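PDB 3MKV: putative amidohydrolase from Unidentified, which probably acts as a zinc-dependent prolidase of the amidohydrolase superfamily, hydrolysing dipeptides that end in proline. Local coordinates for residues A[102-116]-A[125-137]. Sequence-based numbering, arbitrary orientation. Where two conformers were deposited one is given.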
ATOM      1  N   PHE A 102       2.158 -41.349  24.827  1.00 50.91           N
ATOM      2  CA  PHE A 102       2.917 -40.696  23.774  1.00 50.38           C
ATOM      3  C   PHE A 102       3.868 -39.647  24.343  1.00 51.89           C
ATOM      4  O   PHE A 102       3.454 -38.563  24.750  1.00 49.66           O
ATOM      5  CB  PHE A 102       1.982 -40.123  22.710  1.00 48.91           C
ATOM      6  CG  PHE A 102       1.222 -41.178  21.962  1.00 50.51           C
ATOM      7  CD1 PHE A 102       1.776 -41.793  20.851  1.00 48.19           C
ATOM      8  CD2 PHE A 102      -0.038 -41.584  22.390  1.00 58.74           C
ATOM      9  CE1 PHE A 102       1.083 -42.778  20.162  1.00 45.66           C
ATOM     10  CE2 PHE A 102      -0.736 -42.573  21.706  1.00 55.61           C
ATOM     11  CZ  PHE A 102      -0.170 -43.171  20.587  1.00 44.58           C
ATOM     12  N   THR A 103       5.152 -39.997  24.377  1.00 50.21           N
ATOM     13  CA  THR A 103       6.149 -39.155  25.011  1.00 49.76           C
ATOM     14  C   THR A 103       6.782 -38.206  24.007  1.00 52.16           C
ATOM     15  O   THR A 103       7.402 -37.211  24.383  1.00 49.09           O
ATOM     16  CB  THR A 103       7.220 -39.982  25.773  1.00 45.36           C
ATOM     17  OG1 THR A 103       7.693 -41.052  24.951  1.00 56.27           O
ATOM     18  CG2 THR A 103       6.629 -40.573  27.034  1.00 46.74           C
ATOM     19  N   THR A 104       6.617 -38.519  22.726  1.00 52.06           N
ATOM     20  CA  THR A 104       7.032 -37.606  21.670  1.00 51.38           C
ATOM     21  C   THR A 104       5.964 -37.589  20.586  1.00 50.69           C
ATOM     22  O   THR A 104       5.349 -38.620  20.295  1.00 48.99           O
ATOM     23  CB  THR A 104       8.383 -38.001  21.031  1.00 50.84           C
ATOM     24  OG1 THR A 104       9.426 -37.938  22.008  1.00 37.90           O
ATOM     25  CG2 THR A 104       8.729 -37.048  19.890  1.00 48.41           C
ATOM     26  N   VAL A 105       5.730 -36.415  20.007  1.00 45.86           N
ATOM     27  CA  VAL A 105       4.900 -36.323  18.813  1.00 46.68           C
ATOM     28  C   VAL A 105       5.498 -35.401  17.753  1.00 48.81           C
ATOM     29  O   VAL A 105       6.218 -34.445  18.065  1.00 46.15           O
ATOM     30  CB  VAL A 105       3.476 -35.868  19.140  1.00 48.90           C
ATOM     31  CG1 VAL A 105       2.741 -36.951  19.947  1.00 41.58           C
ATOM     32  CG2 VAL A 105       3.504 -34.510  19.877  1.00 51.18           C
ATOM     33  N   ARG A 106       5.203 -35.703  16.492  1.00 51.39           N
ATOM     34  CA  ARG A 106       5.539 -34.792  15.410  1.00 46.36           C
ATOM     35  C   ARG A 106       4.261 -34.105  14.995  1.00 49.80           C
ATOM     36  O   ARG A 106       3.303 -34.753  14.556  1.00 47.00           O
ATOM     37  CB  ARG A 106       6.158 -35.528  14.221  1.00 48.14           C
ATOM     38  CG  ARG A 106       6.780 -34.604  13.183  1.00 38.70           C
ATOM     39  CD  ARG A 106       7.358 -35.394  12.033  1.00 43.25           C
ATOM     40  NE  ARG A 106       6.317 -36.126  11.313  1.00 42.92           N
ATOM     41  CZ  ARG A 106       6.493 -36.675  10.119  1.00 42.53           C
ATOM     42  NH1 ARG A 106       7.663 -36.555   9.515  1.00 44.12           N
ATOM     43  NH2 ARG A 106       5.502 -37.333   9.530  1.00 47.03           N
ATOM     44  N   ASP A 107       4.233 -32.788  15.163  1.00 53.62           N
ATOM     45  CA  ASP A 107       3.059 -32.033  14.776  1.00 53.20           C
ATOM     46  C   ASP A 107       3.155 -31.667  13.299  1.00 51.54           C
ATOM     47  O   ASP A 107       4.155 -31.103  12.844  1.00 49.56           O
ATOM     48  CB  ASP A 107       2.862 -30.801  15.659  1.00 51.34           C
ATOM     49  CG  ASP A 107       1.601 -30.043  15.307  1.00 57.52           C
ATOM     50  OD1 ASP A 107       1.591 -29.344  14.273  1.00 67.22           O
ATOM     51  OD2 ASP A 107       0.614 -30.153  16.054  1.00 61.51           O
ATOM     52  N   ALA A 108       2.106 -32.008  12.559  1.00 49.32           N
ATOM     53  CA  ALA A 108       2.131 -31.942  11.113  1.00 49.55           C
ATOM     54  C   ALA A 108       1.617 -30.609  10.568  1.00 53.07           C
ATOM     55  O   ALA A 108       1.542 -30.419   9.361  1.00 57.96           O
ATOM     56  CB  ALA A 108       1.339 -33.110  10.532  1.00 51.95           C
ATOM     57  N   GLY A 109       1.273 -29.682  11.455  1.00 52.47           N
ATOM     58  CA  GLY A 109       0.818 -28.379  11.023  1.00 49.60           C
ATOM     59  C   GLY A 109       0.003 -27.670  12.083  1.00 56.48           C
ATOM     60  O   GLY A 109      -0.989 -28.214  12.595  1.00 52.41           O
ATOM     61  N   GLY A 110       0.424 -26.449  12.406  1.00 51.48           N
ATOM     62  CA  GLY A 110      -0.238 -25.653  13.423  1.00 50.21           C
ATOM     63  C   GLY A 110       0.744 -25.264  14.494  1.00 53.76           C
ATOM     64  O   GLY A 110       1.452 -24.270  14.356  1.00 52.19           O
ATOM     65  N   ALA A 111       0.799 -26.072  15.551  1.00 54.64           N
ATOM     66  CA  ALA A 111       1.695 -25.837  16.676  1.00 50.60           C
ATOM     67  C   ALA A 111       3.058 -25.368  16.220  1.00 54.20           C
ATOM     68  O   ALA A 111       3.694 -25.999  15.372  1.00 57.10           O
ATOM     69  CB  ALA A 111       1.840 -27.085  17.506  1.00 50.70           C
ATOM     70  N   GLY A 112       3.508 -24.261  16.798  1.00 53.92           N
ATOM     71  CA  GLY A 112       4.825 -23.743  16.497  1.00 50.38           C
ATOM     72  C   GLY A 112       5.762 -23.855  17.680  1.00 53.88           C
ATOM     73  O   GLY A 112       5.439 -24.443  18.720  1.00 56.14           O
ATOM     74  N   TYR A 113       6.934 -23.268  17.513  1.00 52.15           N
ATOM     75  CA  TYR A 113       7.982 -23.321  18.519  1.00 51.42           C
ATOM     76  C   TYR A 113       7.555 -22.851  19.923  1.00 49.72           C
ATOM     77  O   TYR A 113       8.047 -23.370  20.915  1.00 48.47           O
ATOM     78  CB  TYR A 113       9.169 -22.522  18.009  1.00 48.95           C
ATOM     79  CG  TYR A 113      10.396 -22.565  18.866  1.00 51.62           C
ATOM     80  CD1 TYR A 113      11.238 -23.662  18.842  1.00 54.30           C
ATOM     81  CD2 TYR A 113      10.738 -21.485  19.664  1.00 41.59           C
ATOM     82  CE1 TYR A 113      12.388 -23.691  19.614  1.00 64.75           C
ATOM     83  CE2 TYR A 113      11.871 -21.506  20.444  1.00 51.86           C
ATOM     84  CZ  TYR A 113      12.701 -22.609  20.415  1.00 61.33           C
ATOM     85  OH  TYR A 113      13.845 -22.637  21.193  1.00 61.44           O
ATOM     86  N   PRO A 114       6.665 -21.845  20.009  1.00 49.65           N
ATOM     87  CA  PRO A 114       6.152 -21.403  21.310  1.00 47.13           C
ATOM     88  C   PRO A 114       5.521 -22.536  22.119  1.00 49.99           C
ATOM     89  O   PRO A 114       5.737 -22.618  23.333  1.00 54.27           O
ATOM     90  CB  PRO A 114       5.109 -20.350  20.933  1.00 49.73           C
ATOM     91  CG  PRO A 114       5.587 -19.820  19.611  1.00 44.42           C
ATOM     92  CD  PRO A 114       6.116 -21.041  18.903  1.00 43.56           C
ATOM     93  N   PHE A 115       4.768 -23.411  21.456  1.00 49.85           N
ATOM     94  CA  PHE A 115       4.279 -24.641  22.085  1.00 50.51           C
ATOM     95  C   PHE A 115       5.429 -25.568  22.478  1.00 49.27           C
ATOM     96  O   PHE A 115       5.425 -26.198  23.540  1.00 47.04           O
ATOM     97  CB  PHE A 115       3.338 -25.390  21.140  1.00 52.02           C
ATOM     98  CG  PHE A 115       1.944 -24.839  21.110  1.00 50.18           C
ATOM     99  CD1 PHE A 115       1.115 -24.967  22.210  1.00 58.14           C
ATOM    100  CD2 PHE A 115       1.463 -24.199  19.983  1.00 47.56           C
ATOM    101  CE1 PHE A 115      -0.173 -24.466  22.188  1.00 59.25           C
ATOM    102  CE2 PHE A 115       0.185 -23.701  19.952  1.00 56.04           C
ATOM    103  CZ  PHE A 115      -0.640 -23.836  21.059  1.00 55.74           C
ATOM    104  N   LYS A 116       6.413 -25.671  21.602  1.00 48.29           N
ATOM    105  CA  LYS A 116       7.576 -26.492  21.886  0.50 49.10           C
ATOM    106  C   LYS A 116       8.293 -26.003  23.138  1.00 47.79           C
ATOM    107  O   LYS A 116       8.707 -26.809  23.971  1.00 54.93           O
ATOM    108  CB  LYS A 116       8.543 -26.502  20.700  0.50 47.05           C
ATOM    109  CG  LYS A 116       9.844 -27.229  20.994  0.50 46.03           C
ATOM    110  CD  LYS A 116      10.958 -26.789  20.059  0.50 48.37           C
ATOM    111  CE  LYS A 116      10.884 -27.502  18.721  0.50 47.47           C
ATOM    112  NZ  LYS A 116      11.198 -28.950  18.861  0.50 52.41           N
ATOM    113  N   GLU A 125       2.281 -29.498  30.504  1.00 55.87           N
ATOM    114  CA  GLU A 125       2.703 -30.888  30.377  1.00 59.01           C
ATOM    115  C   GLU A 125       2.202 -31.473  29.068  1.00 57.92           C
ATOM    116  O   GLU A 125       1.051 -31.262  28.678  1.00 58.66           O
ATOM    117  CB  GLU A 125       2.169 -31.737  31.529  1.00 61.91           C
ATOM    118  CG  GLU A 125       2.833 -31.491  32.867  1.00 78.75           C
ATOM    119  CD  GLU A 125       2.107 -32.207  33.989  1.00 94.60           C
ATOM    120  OE1 GLU A 125       0.998 -32.726  33.734  1.00 97.44           O
ATOM    121  OE2 GLU A 125       2.639 -32.255  35.119  1.00102.41           O
ATOM    122  N   GLY A 126       3.067 -32.210  28.389  1.00 52.86           N
ATOM    123  CA  GLY A 126       2.667 -32.873  27.168  1.00 51.60           C
ATOM    124  C   GLY A 126       3.814 -33.622  26.541  1.00 51.50           C
ATOM    125  O   GLY A 126       4.903 -33.708  27.109  1.00 51.08           O
ATOM    126  N   PRO A 127       3.579 -34.161  25.347  1.00 50.27           N
ATOM    127  CA  PRO A 127       4.632 -34.873  24.651  1.00 48.08           C
ATOM    128  C   PRO A 127       5.735 -33.895  24.246  1.00 46.84           C
ATOM    129  O   PRO A 127       5.472 -32.715  24.046  1.00 49.29           O
ATOM    130  CB  PRO A 127       3.932 -35.410  23.399  1.00 46.54           C
ATOM    131  CG  PRO A 127       2.469 -35.233  23.629  1.00 52.96           C
ATOM    132  CD  PRO A 127       2.327 -34.095  24.579  1.00 51.08           C
ATOM    133  N   ARG A 128       6.961 -34.382  24.144  1.00 46.69           N
ATOM    134  CA  ARG A 128       8.015 -33.631  23.509  1.00 46.83           C
ATOM    135  C   ARG A 128       7.533 -33.339  22.098  1.00 47.18           C
ATOM    136  O   ARG A 128       6.950 -34.208  21.445  1.00 45.91           O
ATOM    137  CB  ARG A 128       9.299 -34.457  23.484  1.00 45.81           C
ATOM    138  CG  ARG A 128      10.380 -33.884  22.606  1.00 53.28           C
ATOM    139  CD  ARG A 128      11.591 -34.789  22.587  1.00 63.55           C
ATOM    140  NE  ARG A 128      12.095 -35.077  23.928  1.00 59.97           N
ATOM    141  CZ  ARG A 128      11.714 -36.120  24.655  1.00 55.66           C
ATOM    142  NH1 ARG A 128      10.819 -36.970  24.171  1.00 50.43           N
ATOM    143  NH2 ARG A 128      12.233 -36.315  25.864  1.00 52.04           N
ATOM    144  N   LEU A 129       7.753 -32.112  21.631  1.00 50.45           N
ATOM    145  CA  LEU A 129       7.134 -31.659  20.377  1.00 44.18           C
ATOM    146  C   LEU A 129       8.135 -31.451  19.261  1.00 40.59           C
ATOM    147  O   LEU A 129       9.091 -30.698  19.404  1.00 48.59           O
ATOM    148  CB  LEU A 129       6.356 -30.364  20.596  1.00 45.79           C
ATOM    149  CG  LEU A 129       5.055 -30.365  21.405  1.00 45.32           C
ATOM    150  CD1 LEU A 129       4.393 -28.998  21.289  1.00 33.48           C
ATOM    151  CD2 LEU A 129       4.099 -31.442  20.923  1.00 43.10           C
ATOM    152  N   PHE A 130       7.913 -32.126  18.145  1.00 42.26           N
ATOM    153  CA  PHE A 130       8.643 -31.826  16.917  1.00 42.62           C
ATOM    154  C   PHE A 130       7.669 -31.152  15.960  1.00 46.40           C
ATOM    155  O   PHE A 130       6.821 -31.815  15.347  1.00 43.89           O
ATOM    156  CB  PHE A 130       9.205 -33.096  16.288  1.00 44.85           C
ATOM    157  CG  PHE A 130      10.469 -33.584  16.936  1.00 49.32           C
ATOM    158  CD1 PHE A 130      10.431 -34.253  18.153  1.00 49.03           C
ATOM    159  CD2 PHE A 130      11.691 -33.385  16.325  1.00 39.64           C
ATOM    160  CE1 PHE A 130      11.584 -34.710  18.745  1.00 47.95           C
ATOM    161  CE2 PHE A 130      12.859 -33.839  16.920  1.00 47.99           C
ATOM    162  CZ  PHE A 130      12.807 -34.504  18.131  1.00 42.08           C
ATOM    163  N   VAL A 131       7.795 -29.829  15.837  1.00 47.49           N
ATOM    164  CA  VAL A 131       6.787 -29.017  15.166  1.00 45.97           C
ATOM    165  C   VAL A 131       7.143 -28.625  13.725  1.00 48.47           C
ATOM    166  O   VAL A 131       8.314 -28.447  13.371  1.00 48.39           O
ATOM    167  CB  VAL A 131       6.483 -27.754  15.995  1.00 48.46           C
ATOM    168  CG1 VAL A 131       6.107 -28.146  17.439  1.00 38.80           C
ATOM    169  CG2 VAL A 131       7.679 -26.828  15.992  1.00 33.77           C
ATOM    170  N   SER A 132       6.104 -28.486  12.910  1.00 49.28           N
ATOM    171  CA  SER A 132       6.234 -28.118  11.510  1.00 49.87           C
ATOM    172  C   SER A 132       6.002 -26.626  11.276  1.00 52.03           C
ATOM    173  O   SER A 132       6.303 -26.117  10.200  1.00 48.59           O
ATOM    174  CB  SER A 132       5.211 -28.893  10.682  1.00 46.03           C
ATOM    175  OG  SER A 132       5.529 -30.270  10.624  1.00 50.57           O
ATOM    176  N   GLY A 133       5.465 -25.934  12.279  1.00 49.86           N
ATOM    177  CA  GLY A 133       4.921 -24.600  12.077  1.00 49.22           C
ATOM    178  C   GLY A 133       3.643 -24.708  11.254  1.00 49.75           C
ATOM    179  O   GLY A 133       2.820 -25.600  11.474  1.00 53.02           O
ATOM    180  N   ARG A 134       3.470 -23.810  10.293  1.00 46.88           N
ATOM    181  CA  ARG A 134       2.315 -23.887   9.408  1.00 46.60           C
ATOM    182  C   ARG A 134       2.617 -24.705   8.154  1.00 45.58           C
ATOM    183  O   ARG A 134       3.670 -24.555   7.543  1.00 44.35           O
ATOM    184  CB  ARG A 134       1.848 -22.490   9.018  1.00 45.10           C
ATOM    185  CG  ARG A 134       1.098 -21.784  10.122  1.00 42.98           C
ATOM    186  CD  ARG A 134       0.866 -20.331   9.749  1.00 45.95           C
ATOM    187  NE  ARG A 134       2.088 -19.529   9.823  1.00 45.45           N
ATOM    188  CZ  ARG A 134       2.245 -18.366   9.197  1.00 44.65           C
ATOM    189  NH1 ARG A 134       1.269 -17.890   8.441  1.00 41.26           N
ATOM    190  NH2 ARG A 134       3.372 -17.681   9.317  1.00 48.64           N
ATOM    191  N   ALA A 135       1.684 -25.573   7.787  1.00 45.75           N
ATOM    192  CA  ALA A 135       1.787 -26.339   6.557  1.00 45.94           C
ATOM    193  C   ALA A 135       1.794 -25.402   5.357  1.00 42.04           C
ATOM    194  O   ALA A 135       1.004 -24.459   5.296  1.00 41.93           O
ATOM    195  CB  ALA A 135       0.624 -27.297   6.456  1.00 47.23           C
ATOM    196  N   LEU A 136       2.675 -25.661   4.399  1.00 39.19           N
ATOM    197  CA  LEU A 136       2.669 -24.894   3.150  1.00 39.63           C
ATOM    198  C   LEU A 136       1.662 -25.457   2.146  1.00 42.45           C
ATOM    199  O   LEU A 136       1.660 -26.639   1.831  1.00 40.42           O
ATOM    200  CB  LEU A 136       4.063 -24.831   2.533  1.00 38.08           C
ATOM    201  CG  LEU A 136       4.943 -23.638   2.937  1.00 52.07           C
ATOM    202  CD1 LEU A 136       5.093 -23.507   4.444  1.00 54.34           C
ATOM    203  CD2 LEU A 136       6.304 -23.752   2.286  1.00 51.00           C
ATOM    204  N   SER A 137       0.790 -24.596   1.650  1.00 52.01           N
ATOM    205  CA  SER A 137      -0.187 -24.995   0.654  1.00 51.79           C
ATOM    206  C   SER A 137      -0.189 -23.973  -0.474  1.00 54.27           C
ATOM    207  O   SER A 137       0.154 -22.801  -0.269  1.00 54.88           O
ATOM    208  CB  SER A 137      -1.577 -25.076   1.284  1.00 50.67           C
ATOM    209  OG  SER A 137      -2.565 -25.291   0.297  1.00 53.04           O
TER
HETATM  210  O   HOH W   1       3.768 -27.900  13.727  1.00 47.80           O
HETATM  211  O   HOH W   2       9.048 -30.110  23.218  1.00 50.20           O
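R128 starts extended, chi1 168°, and its kink at chi3 lays the guanidinium beside T104, whose OG1 lies in the guanidinium plane and takes a bond from NH1 at 2.7 Å. In the conformer given, K116 turns CG anti to its backbone N (chi1 174°) and then bends twice, at chi3 and chi4, which folds the ammonium back onto strand 128-131: NZ donates to L129 O over 2.8 Å, nearly in line with the carbonyl. Each cation also has its main polar partner elsewhere: R128 in salt bridges to D379 and D407, K116 in one to D190. On the face that carries T104, R128 and F130, the F130 ring rests obliquely against T104 CG2, while on the face of V105 and L129, V105 CG2 presses on L129 CD2 (3.3 Å) and P127 CB, and L129 CD1 reaches F115 CB. The backbones pair in parallel register, with V105 N bonded to R128 O and F130 N to V105 O.

At the C-terminal side of the pairing, S132 OG donates to D107 O at 2.7 Å in the carbonyl plane, and G110 N bonds to G133 O. D107 OD1 closes an Asx turn on G109 N.

The whole exemplifies the right-handed beta-alpha-beta crossover of a TIM-type barrel: strand 102-107, helix 113-120, strand 128-131. The loop after the first strand brings the A108 side chain to about 4 Å from a bound zinc ion, and G109 O accepts a bond from the zinc ligand H67. Strand 56-63 flanks 102-107 on the side away from 128-131, and helix 83-99 packs on F115 and P127.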